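Local coordinates for FixG-related protein (Vibrio parahaemolyticus, PDB 2R39) that is of unknown function, belongs to a membrane protein family thought to bind 4Fe-4S clusters in electron transport, and is seen here as its C-terminal immunoglobulin-like domain, at residues 37-42 / 49-54; 77-82 / 95-100. One frame throughout, in Å; residues are numbered along the deposited sequence.

After the edge strand 11-17 the chain forms strand 31-41, turns, and comes back in the opposite sheet as strand 47-54; interaction 1 closes this short connection. It then changes sheet repeatedly through strands 60-62 and 66-69, returns to the first sheet as strand 74-83, and reaches strand 92-101 in the second, where interaction 2 closes another loop. The two contacts follow one another in series, neither enclosing nor crossing the other. They are nevertheless neighbours in space, their centres about 8 Å apart, because strands 31-41 and 74-83 pair in one sheet and strands 47-54 and 92-101 in the other. Together they tie the two sheets of the sandwich to each other, with interaction 2 close to the centre of the chain.

Interaction 1: residues 37-42 / 49-54; sequences LKVINK and YNLDVK
Tyr49 lays its ring alongside Val39 and carries its hydroxyl on to Asn41. Val39 CG1 lies 3.9 Å from Tyr49 CD2 and almost as near CE2, the two side chains overlapping side by side with their ends pointing opposite ways and the methyl meeting the ring obliquely. The phenol ends beside Asn41, whose CB sits at the ring edge, near its plane, 3.4 Å from Tyr49 OH; the amide plane stands 84° from the ring plane. With CG anti to the carbonyl carbon (chi1 -49°), Tyr49 extends across the gap between the strands. Farther along, Leu37 and Leu51 meet tip to tip, CD1 of Leu37 being 3.9 Å from CD1 of Leu51. A looser approach of 4.3 Å, from Val39 CG2 to Leu51 CD2, links the two pairs.

These are facing strands of an immunoglobulin-like beta sandwich, consistent with the family's E-set assignment. Segments 37-42 and 49-54 belong to different sheets, run antiparallel at 158°, and have axes 10.7 Å apart at closest approach, so the contact is carried almost wholly by side chains.

The surroundings fix this layer from several directions. Asn41 is turned by its own bonds: OD1 pairs with Thr43 OG1, while ND2 is gripped by the carbonyls of Gln45 and Val69, which satisfies the buried amide beside the phenol. Leu99 of strand 92-101 packs against both Val39 and Tyr49, and Ile67 and Val69 also touch the tyrosine. Backbone bonds from Leu37 to Leu77 and from Val39 to Leu75 hold segment 37-42 in its own sheet.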
loop_
_atom_site.group_PDB
_atom_site.type_symbol
_atom_site.label_atom_id
_atom_site.label_comp_id
_atom_site.label_asym_id
_atom_site.label_seq_id
_atom_site.Cartn_x
_atom_site.Cartn_y
_atom_site.Cartn_z
ATOM N N LEU A 37 5.207 3.259 -0.085
ATOM C CA LEU A 37 5.620 1.907 -0.448
ATOM C C LEU A 37 7.003 1.945 -1.103
ATOM O O LEU A 37 7.250 2.775 -1.959
ATOM C CB LEU A 37 4.607 1.254 -1.402
ATOM C CG LEU A 37 3.109 1.252 -1.069
ATOM C CD1 LEU A 37 2.327 0.356 -2.056
ATOM C CD2 LEU A 37 2.826 0.831 0.338
ATOM N N LYS A 38 7.897 1.055 -0.683
ATOM C CA LYS A 38 9.180 0.854 -1.362
ATOM C C LYS A 38 9.150 -0.500 -2.055
ATOM O O LYS A 38 8.926 -1.524 -1.415
ATOM C CB LYS A 38 10.334 0.908 -0.358
ATOM C CG LYS A 38 11.719 0.642 -0.961
ATOM C CD LYS A 38 12.833 0.704 0.096
ATOM C CE LYS A 38 13.077 2.133 0.579
ATOM N NZ LYS A 38 14.207 2.264 1.571
ATOM N N VAL A 39 9.359 -0.502 -3.365
ATOM C CA VAL A 39 9.257 -1.720 -4.151
ATOM C C VAL A 39 10.566 -1.972 -4.889
ATOM O O VAL A 39 11.140 -1.063 -5.475
ATOM C CB VAL A 39 8.081 -1.632 -5.171
ATOM C CG1 VAL A 39 8.131 -2.778 -6.168
ATOM C CG2 VAL A 39 6.725 -1.593 -4.456
ATOM N N ILE A 40 11.040 -3.209 -4.858
ATOM C CA ILE A 40 12.224 -3.554 -5.640
ATOM C C ILE A 40 12.008 -4.765 -6.547
ATOM O O ILE A 40 11.394 -5.756 -6.145
ATOM C CB ILE A 40 13.507 -3.696 -4.766
ATOM C CG1 ILE A 40 14.684 -4.152 -5.637
ATOM C CG2 ILE A 40 13.307 -4.626 -3.590
ATOM C CD1 ILE A 40 15.989 -3.844 -5.054
ATOM N N ASN A 41 12.486 -4.650 -7.785
ATOM C CA ASN A 41 12.556 -5.768 -8.707
ATOM C C ASN A 41 13.928 -6.429 -8.554
ATOM O O ASN A 41 14.951 -5.834 -8.894
ATOM C CB ASN A 41 12.370 -5.253 -10.129
ATOM C CG ASN A 41 12.433 -6.352 -11.185
ATOM O OD1 ASN A 41 12.759 -7.516 -10.908
ATOM N ND2 ASN A 41 12.121 -5.973 -12.409
ATOM N N LYS A 42 13.950 -7.652 -8.037
ATOM C CA LYS A 42 15.224 -8.330 -7.763
ATOM C C LYS A 42 15.631 -9.275 -8.891
ATOM O O LYS A 42 16.594 -10.039 -8.756
ATOM C CB LYS A 42 15.151 -9.082 -6.439
ATOM C CG LYS A 42 14.932 -8.187 -5.230
ATOM C CD LYS A 42 14.949 -9.004 -3.947
ATOM C CE LYS A 42 14.303 -8.239 -2.821
ATOM N NZ LYS A 42 14.848 -8.707 -1.538
ATOM N N TYR A 49 3.793 -5.131 -11.443
ATOM C CA TYR A 49 3.187 -5.454 -10.144
ATOM C C TYR A 49 1.829 -4.745 -9.992
ATOM O O TYR A 49 1.638 -3.658 -10.528
ATOM C CB TYR A 49 4.133 -5.080 -8.983
ATOM C CG TYR A 49 5.566 -5.590 -9.136
ATOM C CD1 TYR A 49 5.845 -6.949 -9.205
ATOM C CD2 TYR A 49 6.642 -4.708 -9.201
ATOM C CE1 TYR A 49 7.168 -7.420 -9.337
ATOM C CE2 TYR A 49 7.967 -5.174 -9.321
ATOM C CZ TYR A 49 8.218 -6.531 -9.394
ATOM O OH TYR A 49 9.523 -7.001 -9.536
ATOM N N ASN A 50 0.886 -5.382 -9.301
ATOM C CA ASN A 50 -0.316 -4.694 -8.838
ATOM C C ASN A 50 -0.125 -4.468 -7.340
ATOM O O ASN A 50 0.459 -5.318 -6.642
ATOM C CB ASN A 50 -1.580 -5.537 -9.004
ATOM C CG ASN A 50 -2.169 -5.531 -10.437
ATOM O OD1 ASN A 50 -1.931 -4.646 -11.264
ATOM N ND2 ASN A 50 -3.005 -6.533 -10.696
ATOM N N LEU A 51 -0.664 -3.356 -6.855
ATOM C CA LEU A 51 -0.601 -2.995 -5.446
ATOM C C LEU A 51 -2.021 -2.864 -4.960
ATOM O O LEU A 51 -2.870 -2.264 -5.629
ATOM C CB LEU A 51 0.172 -1.697 -5.228
ATOM C CG LEU A 51 1.558 -1.617 -5.892
ATOM C CD1 LEU A 51 2.016 -0.189 -5.939
ATOM C CD2 LEU A 51 2.620 -2.504 -5.188
ATOM N N ASP A 52 -2.268 -3.441 -3.793
ATOM C CA ASP A 52 -3.610 -3.533 -3.209
ATOM C C ASP A 52 -3.541 -3.383 -1.712
ATOM O O ASP A 52 -2.465 -3.386 -1.155
ATOM C CB ASP A 52 -4.220 -4.899 -3.548
ATOM C CG ASP A 52 -4.743 -4.941 -4.951
ATOM O OD1 ASP A 52 -5.805 -4.305 -5.189
ATOM O OD2 ASP A 52 -4.084 -5.588 -5.809
ATOM N N VAL A 53 -4.698 -3.242 -1.071
ATOM C CA VAL A 53 -4.779 -3.216 0.389
ATOM C C VAL A 53 -5.948 -4.124 0.779
ATOM O O VAL A 53 -6.965 -4.220 0.052
ATOM C CB VAL A 53 -4.965 -1.782 1.002
ATOM C CG1 VAL A 53 -6.291 -1.086 0.501
ATOM C CG2 VAL A 53 -4.923 -1.833 2.542
ATOM N N LYS A 54 -5.789 -4.839 1.874
ATOM C CA LYS A 54 -6.925 -5.560 2.401
ATOM C C LYS A 54 -7.131 -5.225 3.866
ATOM O O LYS A 54 -6.176 -4.827 4.551
ATOM C CB LYS A 54 -6.798 -7.054 2.098
ATOM C CG LYS A 54 -6.147 -7.891 3.130
ATOM C CD LYS A 54 -6.540 -9.371 2.972
ATOM C CE LYS A 54 -6.316 -9.876 1.557
ATOM N NZ LYS A 54 -6.005 -11.351 1.555
#

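Interaction 2: residues 77-82 / 95-100; sequences LPMSLG and IQFILT
A selenium atom meets an aromatic ring between the two sheets: the SE of Met79, present as selenomethionine, lies 3.9 Å from Phe97 CE1 in a Met-aromatic contact. Met79 SE is 4.9 Å from the centroid of the Phe97 ring and 52° off the ring normal, an oblique approach. The first torsion of Met79 (chi1 62°) holds CG over its own backbone, flanked by N and C, and the chain then bends at its last torsion, which brings the terminal methyl back beside the ring, with Met79 CE 4.1 Å from Phe97 CE1. The two side chains overlap lengthwise, each heading toward the other's strand.

Leu81 supplies the second half of the contact through a single methyl. Leu81 CD1 is shared between Phe97 CZ, at 3.9 Å, and Ile95 CD1, at 3.8 Å. It also approaches the phenylalanine obliquely, on the other side of the ring plane from Met79 SE, so the ring lies between them, whereas Leu81 and Ile95 reach for each other tip to tip. The axes of the two short segments lie 11.9 Å apart at their closest approach and are inclined at 135°, a separation in keeping with facing sheets of a beta sandwich, here near the centre of the domain.

Tyr35 of strand 31-41 closes the cluster from one flank: its ring meets that of Phe97 edge to face, and it also touches Met79, Leu81 and Ile95. Trp61, on the neighbouring strand 60-62, packs against Met79 and Leu81.

All four residues that touch across this interface are buried and the contacts are apolar throughout, consistent with the two sheets being joined here by hydrophobic burial and dispersion, to which the polarisable selenium probably adds.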
loop_
_atom_site.group_PDB
_atom_site.type_symbol
_atom_site.label_atom_id
_atom_site.label_comp_id
_atom_site.label_asym_id
_atom_site.label_seq_id
_atom_site.Cartn_x
_atom_site.Cartn_y
_atom_site.Cartn_z
ATOM N N LEU A 77 7.054 5.014 -3.506
ATOM C CA LEU A 77 5.674 5.295 -3.887
ATOM C C LEU A 77 4.808 5.882 -2.776
ATOM O O LEU A 77 4.168 5.137 -2.015
ATOM C CB LEU A 77 5.012 4.041 -4.481
ATOM C CG LEU A 77 5.764 3.268 -5.572
ATOM C CD1 LEU A 77 5.085 1.962 -5.892
ATOM C CD2 LEU A 77 5.955 4.112 -6.849
ATOM N N PRO A 78 4.776 7.226 -2.684
ATOM C CA PRO A 78 3.888 7.933 -1.774
ATOM C C PRO A 78 2.428 7.740 -2.186
ATOM O O PRO A 78 2.105 7.776 -3.376
ATOM C CB PRO A 78 4.304 9.401 -1.948
ATOM C CG PRO A 78 4.906 9.464 -3.281
ATOM C CD PRO A 78 5.594 8.162 -3.478
HETATM N N MSE A 79 1.555 7.537 -1.210
HETATM C CA MSE A 79 0.143 7.308 -1.495
HETATM C C MSE A 79 -0.688 7.600 -0.259
HETATM O O MSE A 79 -0.150 7.839 0.824
HETATM C CB MSE A 79 -0.072 5.848 -1.895
HETATM C CG MSE A 79 0.291 4.862 -0.770
HETATM SE SE MSE A 79 -0.346 3.102 -1.183
HETATM C CE MSE A 79 -2.274 3.446 -1.137
ATOM N N SER A 80 -2.005 7.570 -0.421
ATOM C CA SER A 80 -2.894 7.623 0.727
ATOM C C SER A 80 -4.122 6.709 0.567
ATOM O O SER A 80 -4.456 6.258 -0.558
ATOM C CB SER A 80 -3.271 9.071 1.050
ATOM O OG SER A 80 -4.239 9.566 0.165
ATOM N N LEU A 81 -4.744 6.409 1.707
ATOM C CA LEU A 81 -6.004 5.668 1.786
ATOM C C LEU A 81 -7.033 6.565 2.447
ATOM O O LEU A 81 -6.705 7.268 3.410
ATOM C CB LEU A 81 -5.832 4.387 2.633
ATOM C CG LEU A 81 -4.921 3.263 2.088
ATOM C CD1 LEU A 81 -4.889 2.079 3.074
ATOM C CD2 LEU A 81 -5.363 2.803 0.705
ATOM N N GLY A 82 -8.262 6.552 1.929
ATOM C CA GLY A 82 -9.382 7.276 2.539
ATOM C C GLY A 82 -10.458 6.284 2.951
ATOM O O GLY A 82 -10.711 5.311 2.241
ATOM N N ILE A 95 -4.435 -3.640 8.432
ATOM C CA ILE A 95 -4.517 -3.765 6.993
ATOM C C ILE A 95 -3.248 -4.455 6.513
ATOM O O ILE A 95 -2.280 -4.561 7.266
ATOM C CB ILE A 95 -4.699 -2.367 6.294
ATOM C CG1 ILE A 95 -3.527 -1.424 6.647
ATOM C CG2 ILE A 95 -6.069 -1.706 6.727
ATOM C CD1 ILE A 95 -3.418 -0.115 5.788
ATOM N N GLN A 96 -3.259 -4.916 5.267
ATOM C CA GLN A 96 -2.061 -5.423 4.629
ATOM C C GLN A 96 -2.011 -4.805 3.273
ATOM O O GLN A 96 -3.026 -4.802 2.558
ATOM C CB GLN A 96 -2.189 -6.910 4.352
ATOM C CG GLN A 96 -1.747 -7.836 5.431
ATOM C CD GLN A 96 -1.881 -9.249 4.933
ATOM O OE1 GLN A 96 -2.624 -9.503 3.967
ATOM N NE2 GLN A 96 -1.153 -10.162 5.539
ATOM N N PHE A 97 -0.833 -4.310 2.906
ATOM C CA PHE A 97 -0.548 -3.972 1.532
ATOM C C PHE A 97 -0.009 -5.206 0.819
ATOM O O PHE A 97 0.755 -6.018 1.400
ATOM C CB PHE A 97 0.446 -2.833 1.476
ATOM C CG PHE A 97 -0.127 -1.518 1.938
ATOM C CD1 PHE A 97 -0.919 -0.759 1.089
ATOM C CD2 PHE A 97 0.143 -1.040 3.219
ATOM C CE1 PHE A 97 -1.445 0.462 1.504
ATOM C CE2 PHE A 97 -0.379 0.179 3.639
ATOM C CZ PHE A 97 -1.177 0.924 2.779
ATOM N N ILE A 98 -0.434 -5.379 -0.428
ATOM C CA ILE A 98 -0.112 -6.591 -1.129
ATOM C C ILE A 98 0.485 -6.223 -2.462
ATOM O O ILE A 98 -0.116 -5.451 -3.219
ATOM C CB ILE A 98 -1.354 -7.488 -1.261
ATOM C CG1 ILE A 98 -1.862 -7.863 0.153
ATOM C CG2 ILE A 98 -1.044 -8.749 -2.123
ATOM C CD1 ILE A 98 -3.347 -8.074 0.222
ATOM N N LEU A 99 1.683 -6.740 -2.723
ATOM C CA LEU A 99 2.276 -6.601 -4.045
ATOM C C LEU A 99 2.032 -7.924 -4.774
ATOM O O LEU A 99 2.368 -8.992 -4.266
ATOM C CB LEU A 99 3.787 -6.289 -3.945
ATOM C CG LEU A 99 4.514 -6.237 -5.299
ATOM C CD1 LEU A 99 5.706 -5.302 -5.236
ATOM C CD2 LEU A 99 4.949 -7.620 -5.747
ATOM N N THR A 100 1.418 -7.846 -5.939
ATOM C CA THR A 100 1.183 -9.019 -6.756
ATOM C C THR A 100 2.029 -8.923 -8.024
ATOM O O THR A 100 1.893 -7.973 -8.785
ATOM C CB THR A 100 -0.307 -9.146 -7.131
ATOM O OG1 THR A 100 -1.080 -9.237 -5.927
ATOM C CG2 THR A 100 -0.550 -10.407 -7.986
#